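Local structure of polyprenyl synthetase (Nonlabens dokdonensis, 6KD7) at residues 51-55 against 304-308; 169-174 against 198-203; 298-302 against 315-320. The protein probably acts as a magnesium-dependent prenyltransferase, a geranylgeranyl pyrophosphate synthase that lengthens isoprenoid diphosphate chains. All coordinates share one frame; numbering follows the deposited sequence.

Contact 1. Residues 51-55 against 304-308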
loop_
_atom_site.group_PDB
_atom_site.type_symbol
_atom_site.label_atom_id
_atom_site.label_comp_id
_atom_site.label_asym_id
_atom_site.label_seq_id
_atom_site.Cartn_x
_atom_site.Cartn_y
_atom_site.Cartn_z
ATOM N N ALA A 51 24.287 -46.686 0.241
ATOM C CA ALA A 51 23.967 -47.839 -0.591
ATOM C C ALA A 51 25.286 -48.576 -0.911
ATOM O O ALA A 51 25.406 -49.715 -0.497
ATOM C CB ALA A 51 23.228 -47.384 -1.813
ATOM N N GLU A 52 26.253 -47.929 -1.554
ATOM C CA GLU A 52 27.522 -48.575 -1.991
ATOM C C GLU A 52 28.249 -49.219 -0.798
ATOM O O GLU A 52 28.497 -50.425 -0.850
ATOM C CB GLU A 52 28.413 -47.570 -2.692
ATOM C CG GLU A 52 27.918 -47.264 -4.072
ATOM C CD GLU A 52 28.852 -46.343 -4.845
ATOM O OE1 GLU A 52 29.691 -45.658 -4.185
ATOM O OE2 GLU A 52 28.723 -46.307 -6.089
ATOM N N MET A 53 28.512 -48.455 0.247
ATOM C CA MET A 53 29.171 -48.927 1.473
ATOM C C MET A 53 28.535 -50.208 1.993
ATOM O O MET A 53 29.216 -50.893 2.749
ATOM C CB MET A 53 29.026 -47.925 2.607
ATOM C CG MET A 53 29.914 -46.719 2.450
ATOM S SD MET A 53 29.540 -45.354 3.642
ATOM C CE MET A 53 28.349 -46.126 4.744
ATOM N N TYR A 54 27.239 -50.421 1.819
ATOM C CA TYR A 54 26.558 -51.573 2.452
ATOM C C TYR A 54 26.309 -52.666 1.399
ATOM O O TYR A 54 25.712 -53.706 1.705
ATOM C CB TYR A 54 25.260 -51.140 3.131
ATOM C CG TYR A 54 25.409 -50.496 4.480
ATOM C CD1 TYR A 54 25.928 -51.164 5.566
ATOM C CD2 TYR A 54 24.951 -49.197 4.691
ATOM C CE1 TYR A 54 26.060 -50.551 6.811
ATOM C CE2 TYR A 54 25.036 -48.592 5.934
ATOM C CZ TYR A 54 25.587 -49.255 7.000
ATOM O OH TYR A 54 25.640 -48.612 8.200
ATOM N N GLY A 55 26.726 -52.438 0.166
ATOM C CA GLY A 55 26.796 -53.524 -0.804
ATOM C C GLY A 55 25.937 -53.289 -2.006
ATOM O O GLY A 55 26.095 -54.070 -2.938
ATOM N N GLU A 304 31.932 -47.319 14.283
ATOM C CA GLU A 304 31.040 -48.430 14.708
ATOM C C GLU A 304 30.145 -48.971 13.593
ATOM O O GLU A 304 29.411 -49.915 13.855
ATOM C CB GLU A 304 30.211 -47.987 15.906
ATOM C CG GLU A 304 31.068 -47.659 17.106
ATOM C CD GLU A 304 30.300 -47.023 18.246
ATOM O OE1 GLU A 304 29.055 -47.044 18.198
ATOM O OE2 GLU A 304 30.949 -46.502 19.166
ATOM N N LEU A 305 30.207 -48.397 12.402
ATOM C CA LEU A 305 29.345 -48.887 11.304
ATOM C C LEU A 305 29.843 -50.246 10.811
ATOM O O LEU A 305 31.043 -50.500 10.874
ATOM C CB LEU A 305 29.375 -47.856 10.177
ATOM C CG LEU A 305 28.678 -46.536 10.492
ATOM C CD1 LEU A 305 28.952 -45.525 9.405
ATOM C CD2 LEU A 305 27.188 -46.747 10.661
ATOM N N SER A 306 28.926 -51.068 10.311
ATOM C CA SER A 306 29.273 -52.381 9.726
ATOM C C SER A 306 29.621 -52.172 8.252
ATOM O O SER A 306 28.836 -52.546 7.399
ATOM C CB SER A 306 28.148 -53.346 9.907
ATOM O OG SER A 306 28.514 -54.621 9.438
ATOM N N ILE A 307 30.764 -51.546 7.995
ATOM C CA ILE A 307 31.267 -51.255 6.622
ATOM C C ILE A 307 32.774 -51.545 6.589
ATOM O O ILE A 307 33.372 -51.641 7.652
ATOM C CB ILE A 307 30.960 -49.803 6.207
ATOM C CG1 ILE A 307 31.657 -48.789 7.113
ATOM C CG2 ILE A 307 29.469 -49.543 6.132
ATOM C CD1 ILE A 307 31.350 -47.365 6.770
ATOM N N ALA A 308 33.335 -51.714 5.395
ATOM C CA ALA A 308 34.774 -52.003 5.217
ATOM C C ALA A 308 35.615 -50.811 5.681
ATOM O O ALA A 308 35.183 -49.685 5.484
ATOM C CB ALA A 308 35.031 -52.307 3.770
HETATM O O HOH W 1 31.963 -51.027 3.033
#
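Ile307 drives its CG2 methyl onto one face of the Tyr54 ring, 4.0 Å from CG2 to the ring centroid and 26° off the normal, a CH-pi contact displaced toward the rim beside CE1. The two side chains meet at a slant. With CG1 of Ile307 held between the backbone N and the carbonyl carbon (chi1 62°), CG2 lies over the tyrosine and also touches Met53 O, while CD1 meets the methionine side chain, 3.8 Å from Met53 CE. The bend of Met53 at its last torsion, chi3 8°, brings CE alongside Ile307, against both CD1 and CG2.

The fold is the mainly helical one of the FPP/GGPP synthase family, and here the last turn of helix 42-54, closed by a Schellman motif at Gly55, packs on the linker between helices 283-303 and 309-322. That linker bends through an inverse gamma turn centred on Ser306, whose O lies 3.5 Å from Tyr54 CE1, oblique to the ring. Leu305 crosses the tyrosine at about a right angle and lays CD2 3.5 Å from Tyr54 OH. The hydroxyl itself is hydrogen-bonded to Glu190 of helix 188-215, whose OE2 also takes Ser306 N. A water links the two backbones, donating to Met53 O at 2.8 Å and accepting from Ala308 N, the N-cap of helix 309-322.

Contact 2. Residues 169-174 against 198-203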
loop_
_atom_site.group_PDB
_atom_site.type_symbol
_atom_site.label_atom_id
_atom_site.label_comp_id
_atom_site.label_asym_id
_atom_site.label_seq_id
_atom_site.Cartn_x
_atom_site.Cartn_y
_atom_site.Cartn_z
ATOM N N THR A 169 17.130 -29.340 10.099
ATOM C CA THR A 169 18.238 -29.558 9.139
ATOM C C THR A 169 18.969 -30.903 9.269
ATOM O O THR A 169 19.641 -31.237 8.336
ATOM C CB THR A 169 19.280 -28.445 9.293
ATOM O OG1 THR A 169 19.965 -28.689 10.508
ATOM C CG2 THR A 169 18.689 -27.057 9.352
ATOM N N SER A 170 18.860 -31.614 10.382
ATOM C CA SER A 170 19.676 -32.840 10.576
ATOM C C SER A 170 18.924 -34.142 10.310
ATOM O O SER A 170 19.512 -35.023 9.728
ATOM C CB SER A 170 20.269 -32.842 11.936
ATOM O OG SER A 170 21.067 -31.695 12.127
ATOM N N VAL A 171 17.665 -34.243 10.711
ATOM C CA VAL A 171 16.936 -35.538 10.517
ATOM C C VAL A 171 16.973 -35.954 9.048
ATOM O O VAL A 171 16.980 -37.146 8.795
ATOM C CB VAL A 171 15.503 -35.535 11.080
ATOM C CG1 VAL A 171 15.525 -35.386 12.580
ATOM C CG2 VAL A 171 14.629 -34.480 10.441
ATOM N N LEU A 172 16.977 -35.031 8.088
ATOM C CA LEU A 172 16.963 -35.400 6.667
ATOM C C LEU A 172 18.339 -35.930 6.262
ATOM O O LEU A 172 18.392 -36.670 5.288
ATOM C CB LEU A 172 16.560 -34.225 5.795
ATOM C CG LEU A 172 16.586 -34.448 4.293
ATOM C CD1 LEU A 172 15.549 -35.481 3.862
ATOM C CD2 LEU A 172 16.384 -33.119 3.559
ATOM N N VAL A 173 19.396 -35.519 6.932
ATOM C CA VAL A 173 20.755 -36.067 6.673
ATOM C C VAL A 173 20.761 -37.540 7.090
ATOM O O VAL A 173 21.126 -38.367 6.260
ATOM C CB VAL A 173 21.824 -35.263 7.409
ATOM C CG1 VAL A 173 23.211 -35.813 7.090
ATOM C CG2 VAL A 173 21.762 -33.794 7.003
ATOM N N GLY A 174 20.362 -37.812 8.328
ATOM C CA GLY A 174 20.105 -39.152 8.868
ATOM C C GLY A 174 19.260 -39.976 7.922
ATOM O O GLY A 174 19.632 -41.117 7.595
ATOM N N GLY A 198 24.408 -39.463 10.619
ATOM C CA GLY A 198 23.753 -38.352 9.883
ATOM C C GLY A 198 23.266 -37.257 10.853
ATOM O O GLY A 198 23.523 -36.105 10.592
ATOM N N ILE A 199 22.688 -37.605 11.984
ATOM C CA ILE A 199 22.262 -36.595 12.974
ATOM C C ILE A 199 23.485 -35.796 13.424
ATOM O O ILE A 199 23.409 -34.570 13.395
ATOM C CB ILE A 199 21.485 -37.225 14.126
ATOM C CG1 ILE A 199 20.164 -37.825 13.645
ATOM C CG2 ILE A 199 21.241 -36.225 15.249
ATOM C CD1 ILE A 199 19.193 -36.843 13.020
ATOM N N ASN A 200 24.565 -36.445 13.827
ATOM C CA ASN A 200 25.731 -35.721 14.398
ATOM C C ASN A 200 26.369 -34.920 13.258
ATOM O O ASN A 200 26.738 -33.764 13.442
ATOM C CB ASN A 200 26.711 -36.684 15.077
ATOM C CG ASN A 200 26.234 -37.172 16.431
ATOM O OD1 ASN A 200 26.244 -38.385 16.758
ATOM N ND2 ASN A 200 25.872 -36.213 17.251
ATOM N N LEU A 201 26.436 -35.482 12.071
ATOM C CA LEU A 201 27.045 -34.750 10.955
ATOM C C LEU A 201 26.199 -33.490 10.684
ATOM O O LEU A 201 26.761 -32.460 10.286
ATOM C CB LEU A 201 27.092 -35.661 9.725
ATOM C CG LEU A 201 27.774 -35.076 8.497
ATOM C CD1 LEU A 201 29.289 -35.034 8.650
ATOM C CD2 LEU A 201 27.410 -35.858 7.253
ATOM N N GLY A 202 24.882 -33.646 10.709
ATOM C CA GLY A 202 23.941 -32.595 10.274
ATOM C C GLY A 202 23.977 -31.463 11.293
ATOM O O GLY A 202 24.003 -30.306 10.885
ATOM N N LEU A 203 24.079 -31.811 12.564
ATOM C CA LEU A 203 24.204 -30.817 13.642
ATOM C C LEU A 203 25.533 -30.058 13.514
ATOM O O LEU A 203 25.536 -28.830 13.624
ATOM C CB LEU A 203 24.040 -31.523 14.983
ATOM C CG LEU A 203 22.612 -31.917 15.359
ATOM C CD1 LEU A 203 22.617 -32.788 16.623
ATOM C CD2 LEU A 203 21.724 -30.690 15.584
HETATM O O HOH W 2 22.451 -29.894 8.684
#
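Ser170 and Gly202 meet where two helices of the central bundle of the FPP/GGPP synthase fold, 158-183 and 188-215, come close together. The helices follow one another in the chain; their segments 169-174 and 198-203 are inclined antiparallel, at 140°, with axes 7.3 Å apart at the closest. Small residues make the close approach possible: Gly174 and Gly198 face each other with their CA atoms 3.9 Å apart, so that backbone touches backbone. Val173 packs on Gly198 and Gly202: its CG1, anti to the backbone N (chi1 -178°), rests 3.5 Å from Gly198 O, while CG2 faces Gly202 CA. The other tight point is Ser170, whose OG presses against the Gly202-Leu203 peptide and sits 3.6 Å from Leu203 CG.

Flanking the glycines, Ile199 reaches across with its tip, CD1, which lies 3.6 Å from Val171 CA. The Val171 and Ile199 side chains lie side by side and point the same way, and the valine also packs on helix 123-150, against Thr136, Glu139 and Val140.

The packing is looser at Thr169, which touches the other segment little. Its side chain lies about 5 Å from a bound magnesium ion, and its hydroxyl bonds back to Ile165 O. Here a water spans the gap between the backbones, donating to Thr169 O at 3.1 Å and to Gly202 O at 2.7 Å.

Contact 3. Residues 298-302 against 315-320; sequences ALKNI and LTDFSL
This is an apolar helix-to-helix contact near the C-terminal end of the chain, its centre about 17 Å from the chain's centre, between helix 283-303 and the last helix, 309-322. The two segments run nearly antiparallel, at 167°. Their axes come no closer than 10.1 Å, and Leu299 and Ile302 reach across to Leu315, Thr316, Ser319 and Leu320.

Ile302 supplies the buried half of the contact. Its CG1 lies anti to the carbonyl carbon (chi1 -64°), and the extended branch carries CD1 across the gap to a point 3.7 Å from Leu315 O and 4.0 Å from Leu315 CB. The side chains of Ile302 and Leu315 approach at a slant. The shorter branch, CG2, lies 3.8 Å from Thr316 OG1, a hydroxyl that is hydrogen-bonded to Lys312 O one turn earlier in its own helix.

Leu299, partly exposed, forms the other half: CD2 meets Thr316 CG2 at 3.9 Å and also rests against Ser319 CB, and CD1 meets Leu320 CD2 at 4.2 Å. Its side chain crosses those of Thr316 and Leu320 at about a right angle.

Beyond that CB, the serine hydroxyl turns back onto its own helix and donates to Leu315 O at 2.9 Å, tilted 26° from the carbonyl plane. The backbone N of Ser319 reaches the same oxygen from the opposite face of that plane, so Leu315 O is gripped by two donors while Ile302 CD1 packs beside it. Tyr197 OH of helix 188-215 is a further partner of the serine hydroxyl, which gives this buried polar group a bond to a third helix.

The arrangement is that of a helical hairpin, two consecutive antiparallel helices joined by a short linker, here packed against helices 42-54 and 188-215 of the predominantly alpha-helical prenyl synthase fold.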
loop_
_atom_site.group_PDB
_atom_site.type_symbol
_atom_site.label_atom_id
_atom_site.label_comp_id
_atom_site.label_asym_id
_atom_site.label_seq_id
_atom_site.Cartn_x
_atom_site.Cartn_y
_atom_site.Cartn_z
ATOM N N ALA A 298 30.414 -37.766 15.252
ATOM C CA ALA A 298 30.146 -38.352 13.922
ATOM C C ALA A 298 31.269 -39.323 13.541
ATOM O O ALA A 298 30.960 -40.367 12.985
ATOM C CB ALA A 298 30.009 -37.259 12.903
ATOM N N LEU A 299 32.522 -38.961 13.822
ATOM C CA LEU A 299 33.685 -39.831 13.494
ATOM C C LEU A 299 33.605 -41.139 14.293
ATOM O O LEU A 299 33.812 -42.179 13.696
ATOM C CB LEU A 299 34.974 -39.063 13.780
ATOM C CG LEU A 299 35.250 -37.877 12.863
ATOM C CD1 LEU A 299 36.711 -37.487 12.915
ATOM C CD2 LEU A 299 34.841 -38.176 11.440
ATOM N N LYS A 300 33.297 -41.067 15.584
ATOM C CA LYS A 300 33.062 -42.272 16.426
ATOM C C LYS A 300 31.905 -43.087 15.872
ATOM O O LYS A 300 32.033 -44.342 15.860
ATOM C CB LYS A 300 32.883 -41.946 17.910
ATOM C CG LYS A 300 34.172 -41.399 18.494
ATOM C CD LYS A 300 34.219 -41.143 19.978
ATOM C CE LYS A 300 35.386 -40.225 20.320
ATOM N NZ LYS A 300 35.722 -40.276 21.764
ATOM N N ASN A 301 30.826 -42.454 15.412
ATOM C CA ASN A 301 29.721 -43.229 14.798
ATOM C C ASN A 301 30.303 -44.004 13.601
ATOM O O ASN A 301 29.874 -45.153 13.353
ATOM C CB ASN A 301 28.529 -42.386 14.299
ATOM C CG ASN A 301 27.831 -41.520 15.338
ATOM O OD1 ASN A 301 27.640 -41.876 16.495
ATOM N ND2 ASN A 301 27.398 -40.362 14.917
ATOM N N ILE A 302 31.178 -43.390 12.807
ATOM C CA ILE A 302 31.706 -44.059 11.584
ATOM C C ILE A 302 32.474 -45.328 12.007
ATOM O O ILE A 302 32.265 -46.371 11.372
ATOM C CB ILE A 302 32.552 -43.125 10.705
ATOM C CG1 ILE A 302 31.714 -41.978 10.142
ATOM C CG2 ILE A 302 33.220 -43.898 9.565
ATOM C CD1 ILE A 302 32.559 -40.836 9.549
ATOM N N LEU A 315 34.425 -42.090 4.354
ATOM C CA LEU A 315 33.351 -41.363 5.061
ATOM C C LEU A 315 33.999 -40.383 6.030
ATOM O O LEU A 315 33.415 -39.324 6.241
ATOM C CB LEU A 315 32.481 -42.348 5.829
ATOM C CG LEU A 315 30.994 -42.052 5.870
ATOM C CD1 LEU A 315 30.452 -41.781 4.475
ATOM C CD2 LEU A 315 30.262 -43.233 6.520
ATOM N N THR A 316 35.121 -40.767 6.640
ATOM C CA THR A 316 35.788 -39.946 7.670
ATOM C C THR A 316 36.339 -38.698 6.975
ATOM O O THR A 316 36.143 -37.598 7.500
ATOM C CB THR A 316 36.871 -40.706 8.436
ATOM O OG1 THR A 316 36.256 -41.643 9.310
ATOM C CG2 THR A 316 37.723 -39.798 9.300
ATOM N N ASP A 317 36.943 -38.887 5.815
ATOM C CA ASP A 317 37.504 -37.806 4.982
ATOM C C ASP A 317 36.373 -36.927 4.473
ATOM O O ASP A 317 36.588 -35.723 4.352
ATOM C CB ASP A 317 38.270 -38.336 3.763
ATOM C CG ASP A 317 39.618 -38.943 4.157
ATOM O OD1 ASP A 317 40.040 -38.730 5.358
ATOM O OD2 ASP A 317 40.233 -39.653 3.280
ATOM N N PHE A 318 35.266 -37.514 4.045
ATOM C CA PHE A 318 34.133 -36.728 3.499
ATOM C C PHE A 318 33.585 -35.803 4.607
ATOM O O PHE A 318 33.372 -34.640 4.358
ATOM C CB PHE A 318 33.084 -37.654 2.914
ATOM C CG PHE A 318 31.740 -37.007 2.760
ATOM C CD1 PHE A 318 30.851 -36.995 3.815
ATOM C CD2 PHE A 318 31.368 -36.441 1.558
ATOM C CE1 PHE A 318 29.605 -36.427 3.663
ATOM C CE2 PHE A 318 30.136 -35.833 1.428
ATOM C CZ PHE A 318 29.263 -35.833 2.481
ATOM N N SER A 319 33.481 -36.311 5.822
ATOM C CA SER A 319 32.977 -35.602 7.006
ATOM C C SER A 319 33.922 -34.444 7.319
ATOM O O SER A 319 33.437 -33.339 7.596
ATOM C CB SER A 319 32.834 -36.523 8.181
ATOM O OG SER A 319 31.893 -37.539 7.899
ATOM N N LEU A 320 35.224 -34.691 7.310
ATOM C CA LEU A 320 36.204 -33.618 7.591
ATOM C C LEU A 320 36.164 -32.592 6.439
ATOM O O LEU A 320 36.004 -31.442 6.744
ATOM C CB LEU A 320 37.579 -34.232 7.846
ATOM C CG LEU A 320 37.694 -35.101 9.108
ATOM C CD1 LEU A 320 39.008 -35.871 9.110
ATOM C CD2 LEU A 320 37.573 -34.292 10.379
#

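In the fold
From the N terminus, the C-terminal end of helix 42-54 meets the 304-308 linker, 249 residues on, and contact 1 closes that long loop. Contact 2, which pairs helices 158-183 and 188-215, is nested wholly inside it and closes a local hairpin. Contact 3 follows contact 2 in series, and its segments alternate with those of contact 1, because the linker of contact 1 is the connection between its two helices. Leu315 joins contacts 1 and 3, its CD2 packing 3.6 Å from Met53 SD. Contacts 2 and 3 meet where Asn200 OD1 and Asn301 ND2 probably hydrogen-bond, tying the central helices to the C-terminal hairpin.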